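Local coordinates for protein Nrps/pks (Streptomyces albus, PDB 4OPF) that serves as a ketosynthase domain (OzmH KS8) of the AT-less polyketide synthase assembly line for oxazolomycin, probably handling acyl-chain intermediates, at residues A[13-18]-A[421-426]; A[19-22]-A[26-29]; A[85-90]-A[225-230]; A[142-147]-A[151-156]. All coordinates share one frame; numbering follows the deposited sequence.

The four contacts lie around the mixed sheet of a ketosynthase of the thiolase clan. Contacts 1 and 3 are closest, their centres about 8 Å apart: strands 9-17 and 226-234 are neighbours in the sheet, and helix 79-95 lies over them. Contact 2 follows directly on strand 9-17, its centre about 13 Å from that of contact 1. Contact 4, at the edge strand 153-156, meets contact 3 through Thr88 and Leu143; its centre lies about 13 Å from that of contact 3 and about 27 Å from that of contact 2. Along the chain, contact 1 encloses the others and contact 4 is nested within contact 3. The tail thus returns to the first strand, and contact 4 reaches the second subunit.

Contact 1. Residues A[13-18]-A[421-426]; sequences GMSGRF and LDRPRL
Arg423 spans the gap to strand 13-17 with a single long side chain, its NH2 coming to 3.1 Å from Ser15 OG at a slant to the guanidinium plane. Leu421, at the start of segment 421-426, is tied by a backbone hydrogen bond to Cys93 of helix 79-95. Further along, the CA of Arg423 is still 10.6 Å from the CA of Ser15. That distance is bridged by a chain extended from CG to NE, and its guanidinium makes a cation-pi contact with Phe90. Ser15 OG stands opposite its own backbone N across the CA-CB bond (chi1 -166°), beside the carbonyl carbon, and its strongest partner is the carboxylate of Glu87. Arg423 NH1 stays 5.7 Å from Arg17 NH1; this approach of like charges is probably eased by Glu86 and Glu87, both of which form salt bridges with Arg17. Beyond Arg423 the loop keeps to the helix: Pro424 rests on Leu89 and Leu426 on Glu86. With only 65 Å² buried between the segments, one arginine makes nearly the whole connection. The loop after strand 401-408 thus doubles back over helix 79-95, and Arg423 reaches past Phe90 to strand 9-17, which is hydrogen-bonded to strand 226-234 in the sheet.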
loop_
_atom_site.group_PDB
_atom_site.type_symbol
_atom_site.label_atom_id
_atom_site.label_comp_id
_atom_site.label_asym_id
_atom_site.label_seq_id
_atom_site.Cartn_x
_atom_site.Cartn_y
_atom_site.Cartn_z
ATOM N N GLY A 13 14.989 2.749 15.449
ATOM C CA GLY A 13 15.282 4.142 15.484
ATOM C C GLY A 13 14.037 4.956 15.253
ATOM O O GLY A 13 13.089 4.472 14.616
HETATM N N MSE A 14 14.022 6.177 15.780
HETATM C CA MSE A 14 12.855 7.003 15.631
HETATM C C MSE A 14 13.180 8.440 15.814
HETATM O O MSE A 14 14.089 8.787 16.539
HETATM C CB MSE A 14 11.785 6.606 16.646
HETATM C CG MSE A 14 12.326 6.650 18.083
HETATM SE SE MSE A 14 11.005 5.847 19.391
HETATM C CE MSE A 14 9.505 5.886 18.319
ATOM N N SER A 15 12.372 9.270 15.197
ATOM C CA SER A 15 12.453 10.696 15.321
ATOM C C SER A 15 11.090 11.255 15.090
ATOM O O SER A 15 10.210 10.610 14.501
ATOM C CB SER A 15 13.352 11.288 14.260
ATOM O OG SER A 15 13.645 12.648 14.635
ATOM N N GLY A 16 10.886 12.468 15.536
ATOM C CA GLY A 16 9.628 13.166 15.271
ATOM C C GLY A 16 9.554 14.582 15.812
ATOM O O GLY A 16 10.447 15.008 16.523
ATOM N N ARG A 17 8.488 15.285 15.449
ATOM C CA ARG A 17 8.317 16.677 15.774
ATOM C C ARG A 17 6.836 16.928 15.854
ATOM O O ARG A 17 6.131 16.570 14.947
ATOM C CB ARG A 17 8.928 17.501 14.632
ATOM C CG ARG A 17 9.206 18.896 14.985
ATOM C CD ARG A 17 9.915 19.713 13.900
ATOM N NE ARG A 17 10.987 18.961 13.238
ATOM C CZ ARG A 17 11.832 19.496 12.322
ATOM N NH1 ARG A 17 12.771 18.751 11.757
ATOM N NH2 ARG A 17 11.739 20.800 11.985
ATOM N N PHE A 18 6.355 17.533 16.941
ATOM C CA PHE A 18 4.922 17.755 17.161
ATOM C C PHE A 18 4.726 19.103 17.824
ATOM O O PHE A 18 5.681 19.697 18.292
ATOM C CB PHE A 18 4.375 16.627 18.053
ATOM C CG PHE A 18 4.496 15.270 17.433
ATOM C CD1 PHE A 18 3.657 14.900 16.417
ATOM C CD2 PHE A 18 5.487 14.407 17.821
ATOM C CE1 PHE A 18 3.791 13.665 15.791
ATOM C CE2 PHE A 18 5.630 13.176 17.214
ATOM C CZ PHE A 18 4.779 12.798 16.179
ATOM N N LEU A 421 23.890 8.503 16.760
ATOM C CA LEU A 421 24.789 9.529 16.274
ATOM C C LEU A 421 24.183 10.863 16.643
ATOM O O LEU A 421 22.963 10.994 16.724
ATOM C CB LEU A 421 24.971 9.420 14.760
ATOM C CG LEU A 421 25.424 8.041 14.308
ATOM C CD1 LEU A 421 25.540 7.939 12.794
ATOM C CD2 LEU A 421 26.782 7.734 14.906
ATOM N N ASP A 422 25.029 11.866 16.852
ATOM C CA ASP A 422 24.578 13.263 16.850
ATOM C C ASP A 422 23.855 13.681 15.531
ATOM O O ASP A 422 24.295 13.340 14.427
ATOM C CB ASP A 422 25.790 14.212 17.004
ATOM C CG ASP A 422 26.388 14.217 18.423
ATOM O OD1 ASP A 422 25.668 13.947 19.426
ATOM O OD2 ASP A 422 27.601 14.523 18.516
ATOM N N ARG A 423 22.782 14.453 15.668
ATOM C CA ARG A 423 22.131 15.068 14.528
ATOM C C ARG A 423 23.083 16.074 13.908
ATOM O O ARG A 423 23.650 16.850 14.602
ATOM C CB ARG A 423 20.898 15.815 14.989
ATOM C CG ARG A 423 19.774 14.941 15.462
ATOM C CD ARG A 423 18.732 15.813 16.149
ATOM N NE ARG A 423 17.492 15.094 16.200
ATOM C CZ ARG A 423 16.270 15.624 16.157
ATOM N NH1 ARG A 423 16.099 16.966 16.054
ATOM N NH2 ARG A 423 15.206 14.781 16.206
ATOM N N PRO A 424 23.272 16.062 12.604
ATOM C CA PRO A 424 24.074 17.181 12.080
ATOM C C PRO A 424 23.416 18.530 12.318
ATOM O O PRO A 424 22.192 18.610 12.461
ATOM C CB PRO A 424 24.141 16.901 10.589
ATOM C CG PRO A 424 22.940 16.087 10.310
ATOM C CD PRO A 424 22.677 15.247 11.535
ATOM N N ARG A 425 24.224 19.577 12.416
ATOM C CA ARG A 425 23.696 20.939 12.544
ATOM C C ARG A 425 23.305 21.420 11.151
ATOM O O ARG A 425 24.166 21.639 10.298
ATOM C CB ARG A 425 24.738 21.910 13.123
ATOM C CG ARG A 425 25.266 21.560 14.513
ATOM C CD ARG A 425 26.574 22.302 14.806
ATOM N NE ARG A 425 27.510 21.484 15.589
ATOM C CZ ARG A 425 28.036 21.810 16.771
ATOM N NH1 ARG A 425 28.865 20.958 17.362
ATOM N NH2 ARG A 425 27.758 22.970 17.368
ATOM N N LEU A 426 22.008 21.577 10.925
ATOM C CA LEU A 426 21.502 22.040 9.646
ATOM C C LEU A 426 21.427 23.574 9.655
ATOM O O LEU A 426 21.146 24.177 10.664
ATOM C CB LEU A 426 20.133 21.425 9.400
ATOM C CG LEU A 426 20.062 19.911 9.314
ATOM C CD1 LEU A 426 18.632 19.515 9.039
ATOM C CD2 LEU A 426 20.962 19.368 8.218
#

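Contact 2. Residues A[19-22]-A[26-29]; sequences PGAP and AYWR
Ala21 pushes its methyl against the first turns of helix 24-33, with CB 3.5 Å from Tyr27 CA and equally near the backbone N of Tyr27. The same methyl meets Tyr27 CB at 3.8 Å and lies obliquely to the ring. Beside it, Pro22 CD touches Ala26 CB at 3.6 Å, and the Ala21 and Ala26 CB methyls stand 4.3 Å apart. These small groups allow the loop to hug the helix, the CA atoms of Ala21 and Tyr27 coming within 4.7 Å. One water joins the backbones on the flank: it donates a good bond to Ala26 O (2.8 Å) and a weak one to Gly20 O. Gly20 makes the bend with a positive phi of 72°, which glycine adopts readily. In the next shell, Asp23, as the N-cap, accepts a bond from Ala26 N through OD1, and Arg29 folds back to bring one face of its guanidinium, near its rim, over Ala26 CA. Tyr27 has its ring directed away from its own backbone N (chi1 -170°); its OH is hydrogen-bonded to Ala341 O, and CE1 lies 3.7 Å from Phe18 CD2, the ring planes about 30° apart. The loop thus leads from strand 9-17 into helix 24-33, against which helix 338-352 packs, meeting Tyr27 through Ile344 and Trp28 through Leu348 and Met349.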
loop_
_atom_site.group_PDB
_atom_site.type_symbol
_atom_site.label_atom_id
_atom_site.label_comp_id
_atom_site.label_asym_id
_atom_site.label_seq_id
_atom_site.Cartn_x
_atom_site.Cartn_y
_atom_site.Cartn_z
ATOM N N PRO A 19 3.498 19.628 17.823
ATOM C CA PRO A 19 3.284 20.919 18.478
ATOM C C PRO A 19 3.800 20.897 19.905
ATOM O O PRO A 19 3.604 19.930 20.606
ATOM C CB PRO A 19 1.763 21.098 18.409
ATOM C CG PRO A 19 1.363 20.292 17.209
ATOM C CD PRO A 19 2.268 19.103 17.214
ATOM N N GLY A 20 4.529 21.913 20.289
ATOM C CA GLY A 20 5.136 22.017 21.602
ATOM C C GLY A 20 6.304 21.072 21.790
ATOM O O GLY A 20 6.837 20.989 22.886
ATOM N N ALA A 21 6.743 20.358 20.735
ATOM C CA ALA A 21 7.776 19.324 20.910
ATOM C C ALA A 21 8.698 19.179 19.693
ATOM O O ALA A 21 8.432 18.336 18.848
ATOM C CB ALA A 21 7.087 17.993 21.203
ATOM N N PRO A 22 9.797 19.960 19.631
ATOM C CA PRO A 22 10.710 19.930 18.488
ATOM C C PRO A 22 11.492 18.651 18.256
ATOM O O PRO A 22 12.059 18.493 17.189
ATOM C CB PRO A 22 11.735 21.057 18.791
ATOM C CG PRO A 22 11.103 21.888 19.871
ATOM C CD PRO A 22 10.226 20.952 20.647
ATOM N N ALA A 26 11.635 16.357 23.883
ATOM C CA ALA A 26 10.644 17.334 24.231
ATOM C C ALA A 26 9.219 16.728 24.167
ATOM O O ALA A 26 8.342 17.094 24.937
ATOM C CB ALA A 26 10.777 18.584 23.361
ATOM N N TYR A 27 8.981 15.802 23.244
ATOM C CA TYR A 27 7.707 15.154 23.170
ATOM C C TYR A 27 7.456 14.342 24.467
ATOM O O TYR A 27 6.374 14.369 25.017
ATOM C CB TYR A 27 7.645 14.284 21.914
ATOM C CG TYR A 27 6.325 13.708 21.557
ATOM C CD1 TYR A 27 5.176 14.461 21.554
ATOM C CD2 TYR A 27 6.242 12.409 21.131
ATOM C CE1 TYR A 27 3.949 13.886 21.195
ATOM C CE2 TYR A 27 5.069 11.844 20.698
ATOM C CZ TYR A 27 3.918 12.586 20.731
ATOM O OH TYR A 27 2.744 11.947 20.336
ATOM N N TRP A 28 8.440 13.608 24.924
ATOM C CA TRP A 28 8.322 12.865 26.141
ATOM C C TRP A 28 8.078 13.787 27.322
ATOM O O TRP A 28 7.245 13.494 28.118
ATOM C CB TRP A 28 9.551 12.013 26.405
ATOM C CG TRP A 28 9.445 11.284 27.700
ATOM C CD1 TRP A 28 10.189 11.506 28.834
ATOM C CD2 TRP A 28 8.478 10.287 28.045
ATOM N NE1 TRP A 28 9.750 10.665 29.842
ATOM C CE2 TRP A 28 8.724 9.897 29.372
ATOM C CE3 TRP A 28 7.468 9.641 27.335
ATOM C CZ2 TRP A 28 7.976 8.929 30.012
ATOM C CZ3 TRP A 28 6.754 8.621 27.953
ATOM C CH2 TRP A 28 6.986 8.308 29.279
ATOM N N ARG A 29 8.770 14.914 27.410
ATOM C CA ARG A 29 8.511 15.878 28.478
ATOM C C ARG A 29 7.085 16.407 28.418
ATOM O O ARG A 29 6.410 16.470 29.456
ATOM C CB ARG A 29 9.519 17.049 28.493
ATOM C CG ARG A 29 10.875 16.628 29.071
ATOM C CD ARG A 29 11.867 17.756 29.286
ATOM N NE ARG A 29 12.088 18.603 28.106
ATOM C CZ ARG A 29 12.997 18.366 27.135
ATOM N NH1 ARG A 29 13.111 19.218 26.104
ATOM N NH2 ARG A 29 13.781 17.271 27.165
HETATM O O HOH W 1 8.086 19.773 25.697
#

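Contact 3. Residues A[85-90]-A[225-230]; sequences LEETLF and EGVGVL
Glu87 lays its CB and CG along Val229 and Val227 of strand 226-230, and this is the tight half of the contact. Its CB meets Val229 CG2 at 3.7 Å, and its CG meets Val227 CG1 also at 3.7 Å, the side chains of Glu87 and Val227 crossing at a slant. A bend at chi2 (-63°) lays the methylene on the valines while carrying the carboxylate off toward strand 9-17, where Ser15 and Arg17 take up its oxygens. Val227 CG1 lies between its own backbone N and carbonyl carbon (chi1 58°), which points it at Glu87 CG. Thr88 makes the looser half: its OG1 stands 3.9 Å from both Val229 CG1 and CG2, roughly at right angles to the valine, and this hydroxyl is spent on the backbone O of Leu84 within its own helix. Neither half faces solvent; all four touching residues are buried. Helix and strand run 37° from parallel with their axes 7.8 Å apart at closest, the strand lying between 9-17 and 181-188 in the sheet. Beside this contact, Leu85 and Thr88 also pack against Leu143 of helix 138-147.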
loop_
_atom_site.group_PDB
_atom_site.type_symbol
_atom_site.label_atom_id
_atom_site.label_comp_id
_atom_site.label_asym_id
_atom_site.label_seq_id
_atom_site.Cartn_x
_atom_site.Cartn_y
_atom_site.Cartn_z
ATOM N N LEU A 85 12.463 14.547 4.838
ATOM C CA LEU A 85 13.898 14.331 4.609
ATOM C C LEU A 85 14.728 14.556 5.903
ATOM O O LEU A 85 15.573 13.733 6.260
ATOM C CB LEU A 85 14.430 15.261 3.496
ATOM C CG LEU A 85 14.037 14.811 2.083
ATOM C CD1 LEU A 85 14.304 15.923 1.091
ATOM C CD2 LEU A 85 14.869 13.603 1.689
ATOM N N GLU A 86 14.451 15.653 6.586
ATOM C CA GLU A 86 15.122 15.945 7.866
ATOM C C GLU A 86 14.822 14.880 8.875
ATOM O O GLU A 86 15.727 14.374 9.530
ATOM C CB GLU A 86 14.686 17.263 8.524
ATOM C CG GLU A 86 15.194 18.499 7.917
ATOM C CD GLU A 86 14.927 19.766 8.753
ATOM O OE1 GLU A 86 14.310 19.723 9.863
ATOM O OE2 GLU A 86 15.344 20.848 8.265
ATOM N N GLU A 87 13.555 14.606 9.071
ATOM C CA GLU A 87 13.211 13.659 10.132
ATOM C C GLU A 87 13.677 12.248 9.840
ATOM O O GLU A 87 13.954 11.505 10.762
ATOM C CB GLU A 87 11.739 13.645 10.405
ATOM C CG GLU A 87 11.285 14.915 11.064
ATOM C CD GLU A 87 11.930 15.129 12.447
ATOM O OE1 GLU A 87 12.160 14.166 13.251
ATOM O OE2 GLU A 87 12.215 16.291 12.708
ATOM N N THR A 88 13.717 11.845 8.571
ATOM C CA THR A 88 14.250 10.520 8.238
ATOM C C THR A 88 15.742 10.511 8.562
ATOM O O THR A 88 16.213 9.548 9.169
ATOM C CB THR A 88 13.967 10.148 6.789
ATOM O OG1 THR A 88 12.543 10.151 6.581
ATOM C CG2 THR A 88 14.601 8.802 6.435
ATOM N N LEU A 89 16.478 11.555 8.177
ATOM C CA LEU A 89 17.860 11.662 8.573
ATOM C C LEU A 89 18.009 11.535 10.096
ATOM O O LEU A 89 18.889 10.810 10.560
ATOM C CB LEU A 89 18.486 12.948 8.095
ATOM C CG LEU A 89 19.919 13.190 8.554
ATOM C CD1 LEU A 89 20.897 12.125 8.041
ATOM C CD2 LEU A 89 20.318 14.559 8.108
ATOM N N PHE A 90 17.159 12.215 10.855
ATOM C CA PHE A 90 17.262 12.157 12.288
ATOM C C PHE A 90 16.907 10.783 12.849
ATOM O O PHE A 90 17.454 10.365 13.877
ATOM C CB PHE A 90 16.409 13.243 12.966
ATOM C CG PHE A 90 16.789 14.672 12.622
ATOM C CD1 PHE A 90 18.025 15.010 12.133
ATOM C CD2 PHE A 90 15.856 15.674 12.770
ATOM C CE1 PHE A 90 18.338 16.328 11.799
ATOM C CE2 PHE A 90 16.165 17.006 12.446
ATOM C CZ PHE A 90 17.404 17.325 11.966
ATOM N N GLU A 225 -0.339 19.832 13.192
ATOM C CA GLU A 225 0.739 19.409 12.337
ATOM C C GLU A 225 1.503 18.376 13.103
ATOM O O GLU A 225 1.356 18.241 14.318
ATOM C CB GLU A 225 1.603 20.594 11.973
ATOM C CG GLU A 225 0.833 21.577 11.137
ATOM C CD GLU A 225 1.701 22.716 10.623
ATOM O OE1 GLU A 225 2.621 23.191 11.359
ATOM O OE2 GLU A 225 1.443 23.141 9.470
ATOM N N GLY A 226 2.295 17.614 12.375
ATOM C CA GLY A 226 3.203 16.672 12.990
ATOM C C GLY A 226 3.952 15.831 11.974
ATOM O O GLY A 226 3.546 15.711 10.811
ATOM N N VAL A 227 5.039 15.237 12.441
ATOM C CA VAL A 227 5.818 14.272 11.671
ATOM C C VAL A 227 6.511 13.290 12.607
ATOM O O VAL A 227 7.005 13.636 13.691
ATOM C CB VAL A 227 6.843 14.992 10.743
ATOM C CG1 VAL A 227 7.775 15.865 11.540
ATOM C CG2 VAL A 227 7.664 14.028 9.874
ATOM N N GLY A 228 6.546 12.050 12.162
ATOM C CA GLY A 228 7.234 10.989 12.882
ATOM C C GLY A 228 7.788 9.991 11.905
ATOM O O GLY A 228 7.167 9.704 10.866
ATOM N N VAL A 229 8.970 9.487 12.205
ATOM C CA VAL A 229 9.603 8.459 11.387
ATOM C C VAL A 229 10.154 7.355 12.260
ATOM O O VAL A 229 10.814 7.641 13.279
ATOM C CB VAL A 229 10.754 9.055 10.553
ATOM C CG1 VAL A 229 11.329 8.013 9.648
ATOM C CG2 VAL A 229 10.260 10.274 9.751
ATOM N N LEU A 230 9.860 6.107 11.883
ATOM C CA LEU A 230 10.427 4.881 12.528
ATOM C C LEU A 230 11.304 4.141 11.545
ATOM O O LEU A 230 10.975 4.082 10.344
ATOM C CB LEU A 230 9.323 3.915 12.906
ATOM C CG LEU A 230 8.199 4.522 13.706
ATOM C CD1 LEU A 230 7.159 3.464 13.923
ATOM C CD2 LEU A 230 8.713 5.083 15.034
#

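Contact 4. Residues A[142-147]-A[151-156]; sequences NLSHHF and GPSTVV
Ser144 and Ser153 face each other hydroxyl to hydroxyl, and they alone make the direct contact between helix 142-147 and the chain segment that follows it. Of the hydrogen bonds, the central one runs from Ser153 OG to Ser144 OG over 2.8 Å. Ser144 OG donates a hydrogen bond to a water at 2.6 Å, which in turn donates to Gly151 O at 2.8 Å. The Ser144 hydroxyl is thus held by one bond received and one given, which restrains its rotation. Chi1 of Ser153 (-170°) sends OG out from the strand on the carbonyl side to meet it. Packing is slight: Ser153 CB lies 3.3 Å from Ser144 OG, and only 72 Å² is buried between the segments. Contacts with the second subunit form a third group. Asn256 of that subunit packs on both serines, while its Arg259 donates to the backbone oxygens of His145 and His146. Its Thr260 O receives a hydrogen bond from His145 NE2. The serine pair lies at the interface with the second subunit and closes the base of the short turn from helix 138-147 to strand 153-156. That strand is the outermost of its end of the sheet within the chain and bonds to strand 107-112, whose Val109 touches Leu143 and Ser144, while Asn137 bonds the strand backbone.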
loop_
_atom_site.group_PDB
_atom_site.type_symbol
_atom_site.label_atom_id
_atom_site.label_comp_id
_atom_site.label_asym_id
_atom_site.label_seq_id
_atom_site.Cartn_x
_atom_site.Cartn_y
_atom_site.Cartn_z
ATOM N N ASN A 142 10.875 10.726 -2.779
ATOM C CA ASN A 142 11.972 11.606 -2.410
ATOM C C ASN A 142 12.910 10.979 -1.438
ATOM O O ASN A 142 14.082 11.192 -1.526
ATOM C CB ASN A 142 11.481 12.872 -1.756
ATOM C CG ASN A 142 11.026 13.864 -2.753
ATOM O OD1 ASN A 142 11.707 14.096 -3.730
ATOM N ND2 ASN A 142 9.881 14.471 -2.519
ATOM N N LEU A 143 12.384 10.189 -0.504
ATOM C CA LEU A 143 13.215 9.582 0.487
ATOM C C LEU A 143 14.049 8.486 -0.140
ATOM O O LEU A 143 15.247 8.365 0.116
ATOM C CB LEU A 143 12.395 9.036 1.656
ATOM C CG LEU A 143 11.514 10.022 2.399
ATOM C CD1 LEU A 143 10.755 9.376 3.534
ATOM C CD2 LEU A 143 12.342 11.132 2.957
ATOM N N SER A 144 13.402 7.660 -0.943
ATOM C CA SER A 144 14.090 6.566 -1.608
ATOM C C SER A 144 15.171 7.131 -2.509
ATOM O O SER A 144 16.251 6.538 -2.604
ATOM C CB SER A 144 13.121 5.742 -2.436
ATOM O OG SER A 144 12.157 5.123 -1.585
ATOM N N HIS A 145 14.881 8.224 -3.195
ATOM C CA HIS A 145 15.853 8.815 -4.090
ATOM C C HIS A 145 17.036 9.403 -3.305
ATOM O O HIS A 145 18.178 9.068 -3.576
ATOM C CB HIS A 145 15.207 9.902 -4.960
ATOM C CG HIS A 145 16.169 10.586 -5.865
ATOM N ND1 HIS A 145 16.750 11.793 -5.562
ATOM C CD2 HIS A 145 16.669 10.221 -7.072
ATOM C CE1 HIS A 145 17.555 12.155 -6.544
ATOM N NE2 HIS A 145 17.527 11.209 -7.465
ATOM N N HIS A 146 16.760 10.202 -2.282
ATOM C CA HIS A 146 17.818 10.890 -1.600
ATOM C C HIS A 146 18.719 9.943 -0.816
ATOM O O HIS A 146 19.906 10.123 -0.841
ATOM C CB HIS A 146 17.343 11.974 -0.649
ATOM C CG HIS A 146 18.472 12.508 0.194
ATOM N ND1 HIS A 146 19.444 13.370 -0.307
ATOM C CD2 HIS A 146 18.864 12.202 1.460
ATOM C CE1 HIS A 146 20.344 13.608 0.637
ATOM N NE2 HIS A 146 20.023 12.904 1.714
ATOM N N PHE A 147 18.159 8.948 -0.126
ATOM C CA PHE A 147 18.940 8.030 0.659
ATOM C C PHE A 147 19.342 6.775 -0.107
ATOM O O PHE A 147 20.030 5.922 0.450
ATOM C CB PHE A 147 18.140 7.678 1.907
ATOM C CG PHE A 147 17.949 8.837 2.848
ATOM C CD1 PHE A 147 19.019 9.293 3.619
ATOM C CD2 PHE A 147 16.739 9.473 2.968
ATOM C CE1 PHE A 147 18.861 10.350 4.510
ATOM C CE2 PHE A 147 16.574 10.501 3.877
ATOM C CZ PHE A 147 17.638 10.935 4.647
ATOM N N GLY A 151 14.065 -0.678 -1.634
ATOM C CA GLY A 151 12.836 -1.426 -1.350
ATOM C C GLY A 151 11.639 -0.713 -1.971
ATOM O O GLY A 151 11.789 0.376 -2.525
ATOM N N PRO A 152 10.449 -1.310 -1.881
ATOM C CA PRO A 152 9.247 -0.586 -2.328
ATOM C C PRO A 152 9.077 0.754 -1.647
ATOM O O PRO A 152 9.441 0.901 -0.470
ATOM C CB PRO A 152 8.078 -1.541 -1.969
ATOM C CG PRO A 152 8.713 -2.851 -1.685
ATOM C CD PRO A 152 10.121 -2.603 -1.233
ATOM N N SER A 153 8.545 1.731 -2.377
ATOM C CA SER A 153 8.420 3.074 -1.884
ATOM C C SER A 153 7.005 3.493 -2.115
ATOM O O SER A 153 6.641 3.685 -3.257
ATOM C CB SER A 153 9.306 3.981 -2.692
ATOM O OG SER A 153 9.427 5.291 -2.138
ATOM N N THR A 154 6.213 3.645 -1.061
ATOM C CA THR A 154 4.787 3.881 -1.227
ATOM C C THR A 154 4.213 4.880 -0.245
ATOM O O THR A 154 4.650 5.001 0.901
ATOM C CB THR A 154 3.959 2.551 -1.103
ATOM O OG1 THR A 154 4.283 1.901 0.084
ATOM C CG2 THR A 154 4.301 1.542 -2.204
ATOM N N VAL A 155 3.230 5.611 -0.711
ATOM C CA VAL A 155 2.533 6.552 0.077
ATOM C C VAL A 155 1.081 6.079 0.185
ATOM O O VAL A 155 0.479 5.725 -0.837
ATOM C CB VAL A 155 2.476 7.934 -0.603
ATOM C CG1 VAL A 155 1.661 8.903 0.239
ATOM C CG2 VAL A 155 3.846 8.509 -0.783
ATOM N N VAL A 156 0.504 6.215 1.378
ATOM C CA VAL A 156 -0.910 5.958 1.578
ATOM C C VAL A 156 -1.605 7.126 2.217
ATOM O O VAL A 156 -1.083 7.765 3.124
ATOM C CB VAL A 156 -1.169 4.663 2.372
ATOM C CG1 VAL A 156 -0.708 3.484 1.540
ATOM C CG2 VAL A 156 -0.404 4.629 3.647
HETATM O O HOH W 2 12.660 2.607 -1.058
#